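PDB 6QV5: CHAD domain from Ricinus communis, which probably binds inorganic polyphosphate through its all-helical CHAD fold and carries a zinc ion held by histidine side chains. Local coordinates for residues V46-G51 / A135-A140; I88-T93 / A141-S146; E55-M60 / G96-W101; A11-Q16 / I41-V46. All blocks are in the same frame, centred on the assembly; numbering follows the deposited sequence.

Contact 1: residues V46-G51 / A135-A140; sequences VAVIEG and AKRHAA. With ZN (zinc ion), chain B.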
# COMPACT_ATOMS: atom_id res chain seq x y z
N VAL A 46 -2.24 18.78 -3.73
CA VAL A 46 -3.17 19.72 -4.38
C VAL A 46 -4.34 18.99 -5.06
O VAL A 46 -5.50 19.37 -4.84
CB VAL A 46 -2.42 20.68 -5.36
CG1 VAL A 46 -3.37 21.72 -5.96
CG2 VAL A 46 -1.25 21.38 -4.66
N ALA A 47 -4.05 17.94 -5.83
CA ALA A 47 -5.04 17.14 -6.55
C ALA A 47 -5.99 16.36 -5.63
O ALA A 47 -7.15 16.16 -5.99
CB ALA A 47 -4.35 16.20 -7.52
N VAL A 48 -5.50 15.93 -4.45
CA VAL A 48 -6.33 15.21 -3.47
C VAL A 48 -7.26 16.21 -2.75
O VAL A 48 -8.42 15.88 -2.49
CB VAL A 48 -5.48 14.34 -2.49
CG1 VAL A 48 -6.36 13.66 -1.43
CG2 VAL A 48 -4.69 13.28 -3.25
N ILE A 49 -6.76 17.43 -2.47
CA ILE A 49 -7.52 18.49 -1.81
C ILE A 49 -8.61 19.07 -2.73
O ILE A 49 -9.78 19.09 -2.36
CB ILE A 49 -6.58 19.59 -1.21
CG1 ILE A 49 -5.73 19.03 -0.04
CG2 ILE A 49 -7.36 20.84 -0.77
CD1 ILE A 49 -4.43 19.84 0.27
N GLU A 50 -8.21 19.54 -3.93
CA GLU A 50 -9.08 20.22 -4.90
C GLU A 50 -9.94 19.31 -5.79
O GLU A 50 -11.05 19.72 -6.14
CB GLU A 50 -8.25 21.17 -5.78
CG GLU A 50 -7.68 22.36 -5.01
CD GLU A 50 -6.68 23.24 -5.73
OE1 GLU A 50 -6.47 23.06 -6.96
OE2 GLU A 50 -6.09 24.12 -5.06
N GLY A 51 -9.44 18.14 -6.17
CA GLY A 51 -10.16 17.23 -7.06
C GLY A 51 -10.77 15.99 -6.45
O GLY A 51 -10.76 15.81 -5.23
N ALA A 135 -17.60 12.24 0.04
CA ALA A 135 -17.55 12.79 1.40
C ALA A 135 -16.25 12.39 2.10
O ALA A 135 -15.68 13.20 2.82
CB ALA A 135 -18.76 12.33 2.21
N LYS A 136 -15.79 11.14 1.87
CA LYS A 136 -14.53 10.63 2.43
C LYS A 136 -13.33 11.34 1.80
O LYS A 136 -12.32 11.54 2.47
CB LYS A 136 -14.43 9.10 2.25
CG LYS A 136 -15.40 8.29 3.11
CD LYS A 136 -14.94 8.10 4.56
CE LYS A 136 -16.00 7.38 5.36
NZ LYS A 136 -15.60 7.23 6.78
N ARG A 137 -13.48 11.77 0.52
CA ARG A 137 -12.47 12.53 -0.21
C ARG A 137 -12.37 13.94 0.38
O ARG A 137 -11.26 14.46 0.53
CB ARG A 137 -12.80 12.57 -1.72
CG ARG A 137 -11.81 13.34 -2.61
CD ARG A 137 -10.38 12.81 -2.58
NE ARG A 137 -9.55 13.43 -3.61
CZ ARG A 137 -9.24 12.85 -4.77
NH1 ARG A 137 -9.69 11.63 -5.05
NH2 ARG A 137 -8.49 13.49 -5.65
N HIS A 138 -13.52 14.54 0.74
CA HIS A 138 -13.60 15.86 1.38
C HIS A 138 -13.00 15.82 2.77
O HIS A 138 -12.30 16.75 3.17
CB HIS A 138 -15.05 16.37 1.41
CG HIS A 138 -15.55 16.90 0.10
ND1 HIS A 138 -16.86 17.31 -0.06
CD2 HIS A 138 -14.89 17.08 -1.07
CE1 HIS A 138 -16.95 17.72 -1.31
NE2 HIS A 138 -15.79 17.61 -1.96
N ALA A 139 -13.23 14.70 3.50
CA ALA A 139 -12.69 14.46 4.84
C ALA A 139 -11.17 14.31 4.79
O ALA A 139 -10.48 14.82 5.68
CB ALA A 139 -13.32 13.22 5.44
N ALA A 140 -10.65 13.64 3.74
CA ALA A 140 -9.21 13.45 3.51
C ALA A 140 -8.56 14.78 3.13
O ALA A 140 -7.44 15.05 3.57
CB ALA A 140 -8.99 12.42 2.41
ZN ZN B . -16.18 17.76 -3.84

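Contact 2: residues I88-T93 / A141-S146; sequences ISWLGT and AQALLS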
# COMPACT_ATOMS: atom_id res chain seq x y z
N ILE A 88 1.65 9.38 11.09
CA ILE A 88 1.75 8.62 9.84
C ILE A 88 0.57 7.64 9.76
O ILE A 88 -0.05 7.51 8.71
CB ILE A 88 3.14 7.93 9.69
CG1 ILE A 88 4.25 8.98 9.41
CG2 ILE A 88 3.15 6.84 8.60
CD1 ILE A 88 5.63 8.60 9.92
N SER A 89 0.24 7.01 10.91
CA SER A 89 -0.89 6.09 11.06
C SER A 89 -2.22 6.82 10.86
O SER A 89 -3.13 6.25 10.25
CB SER A 89 -0.85 5.41 12.43
OG SER A 89 0.31 4.60 12.56
N TRP A 90 -2.31 8.08 11.33
CA TRP A 90 -3.48 8.95 11.18
C TRP A 90 -3.67 9.31 9.70
O TRP A 90 -4.79 9.21 9.19
CB TRP A 90 -3.35 10.20 12.06
CG TRP A 90 -4.21 11.36 11.64
CD1 TRP A 90 -5.55 11.50 11.86
CD2 TRP A 90 -3.79 12.53 10.93
NE1 TRP A 90 -5.99 12.69 11.32
CE2 TRP A 90 -4.93 13.33 10.74
CE3 TRP A 90 -2.56 12.96 10.41
CZ2 TRP A 90 -4.88 14.56 10.07
CZ3 TRP A 90 -2.50 14.18 9.75
CH2 TRP A 90 -3.65 14.97 9.58
N LEU A 91 -2.57 9.71 9.01
CA LEU A 91 -2.56 10.07 7.59
C LEU A 91 -2.94 8.86 6.71
O LEU A 91 -3.67 9.02 5.73
CB LEU A 91 -1.19 10.65 7.19
CG LEU A 91 -0.96 11.07 5.73
CD1 LEU A 91 -1.90 12.19 5.31
CD2 LEU A 91 0.47 11.49 5.51
N GLY A 92 -2.44 7.68 7.08
CA GLY A 92 -2.71 6.42 6.39
C GLY A 92 -4.17 6.01 6.50
O GLY A 92 -4.74 5.50 5.53
N THR A 93 -4.78 6.25 7.67
CA THR A 93 -6.19 5.96 7.96
C THR A 93 -7.11 6.93 7.21
O THR A 93 -8.13 6.50 6.66
CB THR A 93 -6.42 5.95 9.49
OG1 THR A 93 -5.54 4.99 10.09
CG2 THR A 93 -7.86 5.63 9.88
N ALA A 141 -9.28 15.62 2.35
CA ALA A 141 -8.83 16.95 1.93
C ALA A 141 -8.65 17.88 3.13
O ALA A 141 -7.68 18.64 3.17
CB ALA A 141 -9.83 17.56 0.96
N GLN A 142 -9.56 17.80 4.12
CA GLN A 142 -9.53 18.59 5.36
C GLN A 142 -8.34 18.18 6.24
O GLN A 142 -7.73 19.05 6.87
CB GLN A 142 -10.85 18.46 6.14
CG GLN A 142 -12.02 19.24 5.54
CD GLN A 142 -11.85 20.73 5.68
OE1 GLN A 142 -11.48 21.43 4.72
NE2 GLN A 142 -12.12 21.26 6.86
N ALA A 143 -8.02 16.87 6.26
CA ALA A 143 -6.89 16.31 7.01
C ALA A 143 -5.56 16.82 6.46
O ALA A 143 -4.61 16.99 7.22
CB ALA A 143 -6.94 14.79 6.96
N LEU A 144 -5.49 17.07 5.14
CA LEU A 144 -4.28 17.58 4.48
C LEU A 144 -4.11 19.08 4.68
O LEU A 144 -2.97 19.55 4.73
CB LEU A 144 -4.28 17.23 2.99
CG LEU A 144 -4.28 15.74 2.61
CD1 LEU A 144 -4.38 15.57 1.12
CD2 LEU A 144 -3.05 15.02 3.14
N LEU A 145 -5.23 19.82 4.80
CA LEU A 145 -5.24 21.27 5.01
C LEU A 145 -5.01 21.63 6.48
O LEU A 145 -4.69 22.78 6.79
CB LEU A 145 -6.57 21.89 4.52
CG LEU A 145 -6.82 21.92 3.01
CD1 LEU A 145 -8.28 22.21 2.72
CD2 LEU A 145 -5.93 22.94 2.31
N SER A 146 -5.17 20.64 7.39
CA SER A 146 -4.98 20.81 8.83
C SER A 146 -3.49 21.00 9.17
O SER A 146 -2.65 20.43 8.48
CB SER A 146 -5.56 19.62 9.59
OG SER A 146 -4.75 18.46 9.48

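Contact 3: residues E55-M60 / G96-W101; sequences ETLHQM and GAARDW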
# COMPACT_ATOMS: atom_id res chain seq x y z
N GLU A 55 -6.96 8.18 -9.10
CA GLU A 55 -5.54 7.87 -9.30
C GLU A 55 -4.61 8.75 -8.46
O GLU A 55 -3.61 8.25 -7.94
CB GLU A 55 -5.18 7.92 -10.80
CG GLU A 55 -3.79 7.41 -11.16
CD GLU A 55 -3.39 6.01 -10.72
OE1 GLU A 55 -4.25 5.11 -10.71
OE2 GLU A 55 -2.20 5.82 -10.39
N THR A 56 -4.94 10.06 -8.32
CA THR A 56 -4.17 11.02 -7.53
C THR A 56 -4.18 10.62 -6.05
O THR A 56 -3.14 10.67 -5.39
CB THR A 56 -4.69 12.45 -7.74
OG1 THR A 56 -6.03 12.54 -7.28
CG2 THR A 56 -4.60 12.90 -9.20
N LEU A 57 -5.36 10.17 -5.55
CA LEU A 57 -5.56 9.68 -4.19
C LEU A 57 -4.84 8.33 -4.01
O LEU A 57 -4.22 8.10 -2.97
CB LEU A 57 -7.07 9.57 -3.89
CG LEU A 57 -7.51 8.89 -2.58
CD1 LEU A 57 -7.17 9.73 -1.36
CD2 LEU A 57 -8.99 8.59 -2.61
N HIS A 58 -4.92 7.45 -5.04
CA HIS A 58 -4.27 6.14 -5.06
C HIS A 58 -2.75 6.30 -4.93
O HIS A 58 -2.15 5.66 -4.08
CB HIS A 58 -4.64 5.35 -6.33
CG HIS A 58 -3.99 4.01 -6.47
ND1 HIS A 58 -3.62 3.52 -7.71
CD2 HIS A 58 -3.66 3.10 -5.52
CE1 HIS A 58 -3.08 2.33 -7.48
NE2 HIS A 58 -3.08 2.04 -6.18
N GLN A 59 -2.16 7.21 -5.74
CA GLN A 59 -0.73 7.50 -5.71
C GLN A 59 -0.26 8.07 -4.37
O GLN A 59 0.82 7.72 -3.91
CB GLN A 59 -0.32 8.41 -6.88
CG GLN A 59 -0.27 7.69 -8.24
CD GLN A 59 0.57 6.44 -8.25
OE1 GLN A 59 1.74 6.44 -7.85
NE2 GLN A 59 -0.00 5.34 -8.70
N MET A 60 -1.09 8.93 -3.73
CA MET A 60 -0.77 9.51 -2.43
C MET A 60 -0.81 8.46 -1.32
O MET A 60 0.06 8.46 -0.45
CB MET A 60 -1.67 10.71 -2.10
CG MET A 60 -1.05 11.65 -1.09
SD MET A 60 -2.13 13.00 -0.57
CE MET A 60 -1.00 13.94 0.37
N GLY A 96 -6.65 6.22 3.45
CA GLY A 96 -7.07 4.82 3.32
C GLY A 96 -8.57 4.65 3.25
O GLY A 96 -9.06 3.88 2.42
N ALA A 97 -9.31 5.37 4.12
CA ALA A 97 -10.77 5.36 4.18
C ALA A 97 -11.36 5.89 2.87
O ALA A 97 -12.33 5.33 2.36
CB ALA A 97 -11.26 6.19 5.35
N ALA A 98 -10.75 6.96 2.31
CA ALA A 98 -11.17 7.57 1.04
C ALA A 98 -10.87 6.63 -0.14
O ALA A 98 -11.68 6.52 -1.06
CB ALA A 98 -10.48 8.91 0.84
N ARG A 99 -9.72 5.91 -0.08
CA ARG A 99 -9.29 4.94 -1.08
C ARG A 99 -10.21 3.71 -1.09
O ARG A 99 -10.64 3.29 -2.16
CB ARG A 99 -7.80 4.56 -0.88
CG ARG A 99 -7.25 3.48 -1.84
CD ARG A 99 -7.17 3.93 -3.29
NE ARG A 99 -6.79 2.83 -4.18
CZ ARG A 99 -7.06 2.78 -5.48
NH1 ARG A 99 -7.74 3.77 -6.06
NH2 ARG A 99 -6.68 1.74 -6.20
N ASP A 100 -10.51 3.15 0.11
CA ASP A 100 -11.39 1.99 0.31
C ASP A 100 -12.76 2.18 -0.35
O ASP A 100 -13.24 1.26 -1.02
CB ASP A 100 -11.57 1.69 1.81
CG ASP A 100 -10.40 1.02 2.51
OD1 ASP A 100 -9.40 0.68 1.82
OD2 ASP A 100 -10.47 0.83 3.75
N TRP A 101 -13.37 3.37 -0.19
CA TRP A 101 -14.66 3.70 -0.78
C TRP A 101 -14.59 3.93 -2.29
O TRP A 101 -15.57 3.69 -2.99
CB TRP A 101 -15.33 4.87 -0.05
CG TRP A 101 -15.94 4.46 1.25
CD1 TRP A 101 -15.35 4.47 2.48
CD2 TRP A 101 -17.24 3.89 1.44
NE1 TRP A 101 -16.21 3.99 3.43
CE2 TRP A 101 -17.38 3.61 2.82
CE3 TRP A 101 -18.32 3.61 0.58
CZ2 TRP A 101 -18.56 3.07 3.36
CZ3 TRP A 101 -19.48 3.08 1.12
CH2 TRP A 101 -19.59 2.81 2.49

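Contact 4: residues A11-Q16 / I41-V46; sequences APFRAQ and IQRNEV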
# COMPACT_ATOMS: atom_id res chain seq x y z
N ALA A 11 -2.77 16.54 -12.57
CA ALA A 11 -2.02 15.36 -13.03
C ALA A 11 -1.52 14.48 -11.87
O ALA A 11 -0.98 15.01 -10.89
CB ALA A 11 -0.85 15.80 -13.90
N PRO A 12 -1.68 13.13 -11.96
CA PRO A 12 -1.20 12.26 -10.87
C PRO A 12 0.31 12.05 -10.92
O PRO A 12 0.89 11.93 -12.00
CB PRO A 12 -1.96 10.94 -11.09
CG PRO A 12 -2.85 11.17 -12.29
CD PRO A 12 -2.30 12.34 -13.03
N PHE A 13 0.96 12.01 -9.74
CA PHE A 13 2.41 11.82 -9.63
C PHE A 13 2.76 10.42 -9.14
O PHE A 13 2.43 10.05 -8.01
CB PHE A 13 3.05 12.91 -8.74
CG PHE A 13 4.56 12.91 -8.71
CD1 PHE A 13 5.29 13.66 -9.62
CD2 PHE A 13 5.25 12.21 -7.73
CE1 PHE A 13 6.69 13.68 -9.58
CE2 PHE A 13 6.65 12.22 -7.69
CZ PHE A 13 7.36 12.96 -8.61
N ARG A 14 3.45 9.66 -9.99
CA ARG A 14 3.93 8.31 -9.68
C ARG A 14 5.32 8.41 -9.05
O ARG A 14 6.04 9.39 -9.31
CB ARG A 14 3.97 7.44 -10.94
CG ARG A 14 2.66 6.72 -11.20
CD ARG A 14 2.06 7.10 -12.54
NE ARG A 14 0.73 6.53 -12.71
CZ ARG A 14 0.47 5.34 -13.25
NH1 ARG A 14 1.47 4.57 -13.68
NH2 ARG A 14 -0.77 4.90 -13.36
N ALA A 15 5.70 7.41 -8.23
CA ALA A 15 7.00 7.36 -7.56
C ALA A 15 8.15 7.42 -8.57
O ALA A 15 8.19 6.61 -9.50
CB ALA A 15 7.11 6.10 -6.71
N GLN A 16 9.03 8.42 -8.41
CA GLN A 16 10.19 8.64 -9.27
C GLN A 16 11.17 7.47 -9.17
O GLN A 16 11.41 6.97 -8.06
CB GLN A 16 10.89 9.96 -8.92
CG GLN A 16 10.89 10.97 -10.06
CD GLN A 16 11.73 12.18 -9.73
OE1 GLN A 16 11.24 13.18 -9.19
NE2 GLN A 16 13.01 12.12 -10.06
N ILE A 41 4.26 11.59 -1.84
CA ILE A 41 3.12 12.04 -1.04
C ILE A 41 2.79 13.52 -1.36
O ILE A 41 1.65 13.82 -1.71
CB ILE A 41 3.40 11.83 0.49
CG1 ILE A 41 3.62 10.34 0.82
CG2 ILE A 41 2.29 12.43 1.37
CD1 ILE A 41 4.42 10.05 2.09
N GLN A 42 3.81 14.41 -1.24
CA GLN A 42 3.73 15.85 -1.46
C GLN A 42 3.22 16.26 -2.85
O GLN A 42 2.37 17.15 -2.94
CB GLN A 42 5.09 16.51 -1.15
CG GLN A 42 5.13 18.03 -1.27
CD GLN A 42 5.67 18.50 -2.60
OE1 GLN A 42 6.80 18.16 -3.00
NE2 GLN A 42 4.89 19.29 -3.31
N ARG A 43 3.75 15.65 -3.92
CA ARG A 43 3.37 16.01 -5.30
C ARG A 43 1.92 15.64 -5.68
O ARG A 43 1.47 16.01 -6.77
CB ARG A 43 4.37 15.44 -6.31
CG ARG A 43 5.79 16.01 -6.20
CD ARG A 43 5.94 17.41 -6.79
NE ARG A 43 5.99 17.39 -8.25
CZ ARG A 43 5.29 18.20 -9.04
NH1 ARG A 43 4.47 19.10 -8.52
NH2 ARG A 43 5.41 18.11 -10.36
N ASN A 44 1.18 14.96 -4.78
CA ASN A 44 -0.22 14.59 -5.00
C ASN A 44 -1.20 15.39 -4.12
O ASN A 44 -2.40 15.31 -4.35
CB ASN A 44 -0.41 13.08 -4.83
CG ASN A 44 0.12 12.28 -5.99
OD1 ASN A 44 -0.41 12.33 -7.11
ND2 ASN A 44 1.17 11.51 -5.75
N GLU A 45 -0.67 16.19 -3.16
CA GLU A 45 -1.41 17.04 -2.21
C GLU A 45 -2.56 17.85 -2.80
O GLU A 45 -3.71 17.68 -2.38
CB GLU A 45 -0.45 18.01 -1.50
CG GLU A 45 0.28 17.44 -0.31
CD GLU A 45 1.29 18.38 0.32
OE1 GLU A 45 1.11 19.61 0.24
OE2 GLU A 45 2.27 17.87 0.91
N VAL A 46 -2.24 18.78 -3.73
CA VAL A 46 -3.17 19.72 -4.38
C VAL A 46 -4.34 18.99 -5.06
O VAL A 46 -5.50 19.37 -4.84
CB VAL A 46 -2.42 20.68 -5.36
CG1 VAL A 46 -3.37 21.72 -5.96
CG2 VAL A 46 -1.25 21.38 -4.66

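Contact 1: residues V46-G51 / A135-A140
Arg137 presses the edge of its guanidinium group against the carbonyls of Ala47 and Val48, in the last turn of helix 45-50. Its NE donates to Val48 O at 2.9 Å with an N-H...O angle of 161°, in the carbonyl plane and on a lone pair. NH2 donates to Ala47 O at 3.0 Å, but from above that carbonyl's plane; Gly51 N reaches the same oxygen from the opposite face, closing the helical turn. Both acceptors lie close to the guanidinium plane, whereas Gly51 O sits over one face, 3.4 Å from Arg137 CZ, where the angles are too poor for a bond. The group is put there by an extended first torsion (CG anti to the backbone N, chi1 180°) followed by a bend at chi2. Val48 crosses the arginine at about a right angle, its CG1 3.9 Å from NE.

This buried side is compact: NH1 is hydrogen-bonded to Asp53 O, and Leu57 packs on the arginine. The other side is much looser. His138, one residue further along helix 122-145, is exposed and leaves the interhelical packing; its NE2 binds the zinc ion at 1.9 Å, and His52, next to Gly51 in the chain, supplies a second ligand. Chemically, one arginine satisfies main-chain oxygens around the C-terminal end of helix 45-50, where its positive charge would be expected to interact favourably with the negative end of the helix dipole. Because Arg137 neighbours His138 and Gly51 precedes His52, these bonds join backbone next to both zinc ligands.

Contact 2: residues I88-T93 / A141-S146
Trp90 brings the outer corner of its indole against Ala143 and Ser146 at the end of helix 122-145. Starting at CB, the side chain leaves helix 82-108 with CG anti to the backbone N (chi1 160°), which sends it across the gap, and chi2 of 77° turns the six-membered part of the indole to the front. CB, CG and the pyrrole part act as the spacer. CZ2 is the first atom to engage, 3.7 Å from Ala143 CB, whose bond from the main chain points at the opposing helix. At the tip, CH2 approaches Ala143 O at 3.3 Å and Ser146 OG at 3.7 Å. Both oxygens lie near the ring plane, so the indole meets them with its C-H edge and not with its pi face.

Those two oxygens are already linked: Ser146 OG donates to Ala143 O at 2.7 Å, coming from above the carbonyl plane. Ser146 occupies the N-cap position of helix 147-163, and the tryptophan therefore touches the corner where one helix stops and the next begins. Beside it, the Leu91-Leu144 pair is purely apolar. Leu91 CD1 and Leu144 CD2 meet at 3.7 Å, the two chains crossing at about a right angle, and the CA atoms of Leu91 and Ala143 are 7.6 Å apart.

Among the neighbouring helices, Tyr149 of helix 147-163 packs on both leucines, Arg148 makes a cation-pi contact with Trp90, and helix 54-73 reaches Leu91 through Val64 and Leu144 through Met60. No strands occur in this all-helical chain.

Contact 3: residues E55-M60 / G96-W101
His58 and Arg99 face each other flat to flat, and this stack is the main polar feature between segments 55-60 and 96-101. The guanidinium centre lies 3.8 Å from that of the imidazole with the planes 17° apart. Arg99 NH2 stands over the middle of the ring, 3.4 Å from His58 CD2, while NH1 lies beside His58 CB. A bend at chi2 (67°) in Arg99 turns its end towards the histidine.

The side-chain hydrogen bonds within the two segments all lie on 55-60, while Gln59 OE1 is bonded to His40 of helix 26-42. The carboxylate of Glu55 is shared: OE2 accepts from Gln59 NE2 at 2.8 Å, and OE1 lies at the edge of the imidazole, taking a straight but weak bond from His58 ND1 at 3.5 Å. Glu55 may therefore bias the ring's orientation, though only weakly, and its OE1, 6.0 Å from Arg99 NH1, would favour the arginine's positive charge nearby.

Apolar packing forms the buried half. Leu57 CD2 rests on Ala98, 3.8 Å from CB and 3.7 Å from the main-chain C, the small alanine letting the leucine reach the helix backbone.

The segment axes approach to 9.8 Å and cross at -133°, an oblique antiparallel packing that belongs to the four-helix-bundle architecture of the CHAD (conserved histidine alpha-helical) domain.

Contact 4: residues A11-Q16 / I41-V46
Residues 11-16 run as an extended strand-like loop past the type I beta turn Gln42-Glu45, with Phe13 CA 6.0 Å from Asn44 CA. That turn is the link between helix 26-42 and helix 45-50, so the contact fastens the N-terminal arm of the chain to the corner between these two helices of the CHAD fold. The side chain of Asn44 does the fastening, its amide lying against the main chain of Phe13 much as a neighbouring peptide would. Phe13 N donates to Asn44 OD1 at 3.0 Å and 173°, slightly tilted from the carbonyl plane. In return, Asn44 ND2 donates to Phe13 O at 3.0 Å and 174°, in plane and on a lone pair. Two nearly straight bonds to one residue fix the rotation of the amide, and ND2 has a further acceptor in His40 O of helix 26-42.

Beside this polar pairing lies a CH-pi contact. The phenyl group projects towards the turn with CG anti to its own N (chi1 -172°), and Arg43 CB sits over one face, 3.8 Å from the ring centroid. The arginine then folds back at its second and third torsions, bringing NE to 4.0 Å from Phe13 CE1; its guanidinium is inclined to the ring and not stacked on it. On either side of Phe13 in sequence, Pro12 and Arg14 touch Thr56 and Gln59 of helix 54-73. Just before Phe13, Pro12 CA approaches Asn44 OD1 to 3.8 Å, next to the bond from Phe13 N.

Overall arrangement
Contacts 1, 2 and 3 adjoin one another, the first two buried and the third partly so: the centres of contacts 2 and 3 each lie about 10 Å from that of contact 1 and about 12 Å from each other. Leu144 of contact 2 joins them, its CD1 3.7 Å from Val48 CG1 and its CD2 3.6 Å from Met60 CE. Arg137 NH1 of contact 1 reaches contact 3 at Leu57 CB, 3.5 Å away. Zinc belongs to contact 1; the side chains of Leu144 and Ala98 are about 13 and 12 Å from it. Contact 4, away from the metal, meets contact 3 where Gln59 CB lies 3.4 Å from Phe13 O, and overlaps contact 1 only in sequence, at Val46.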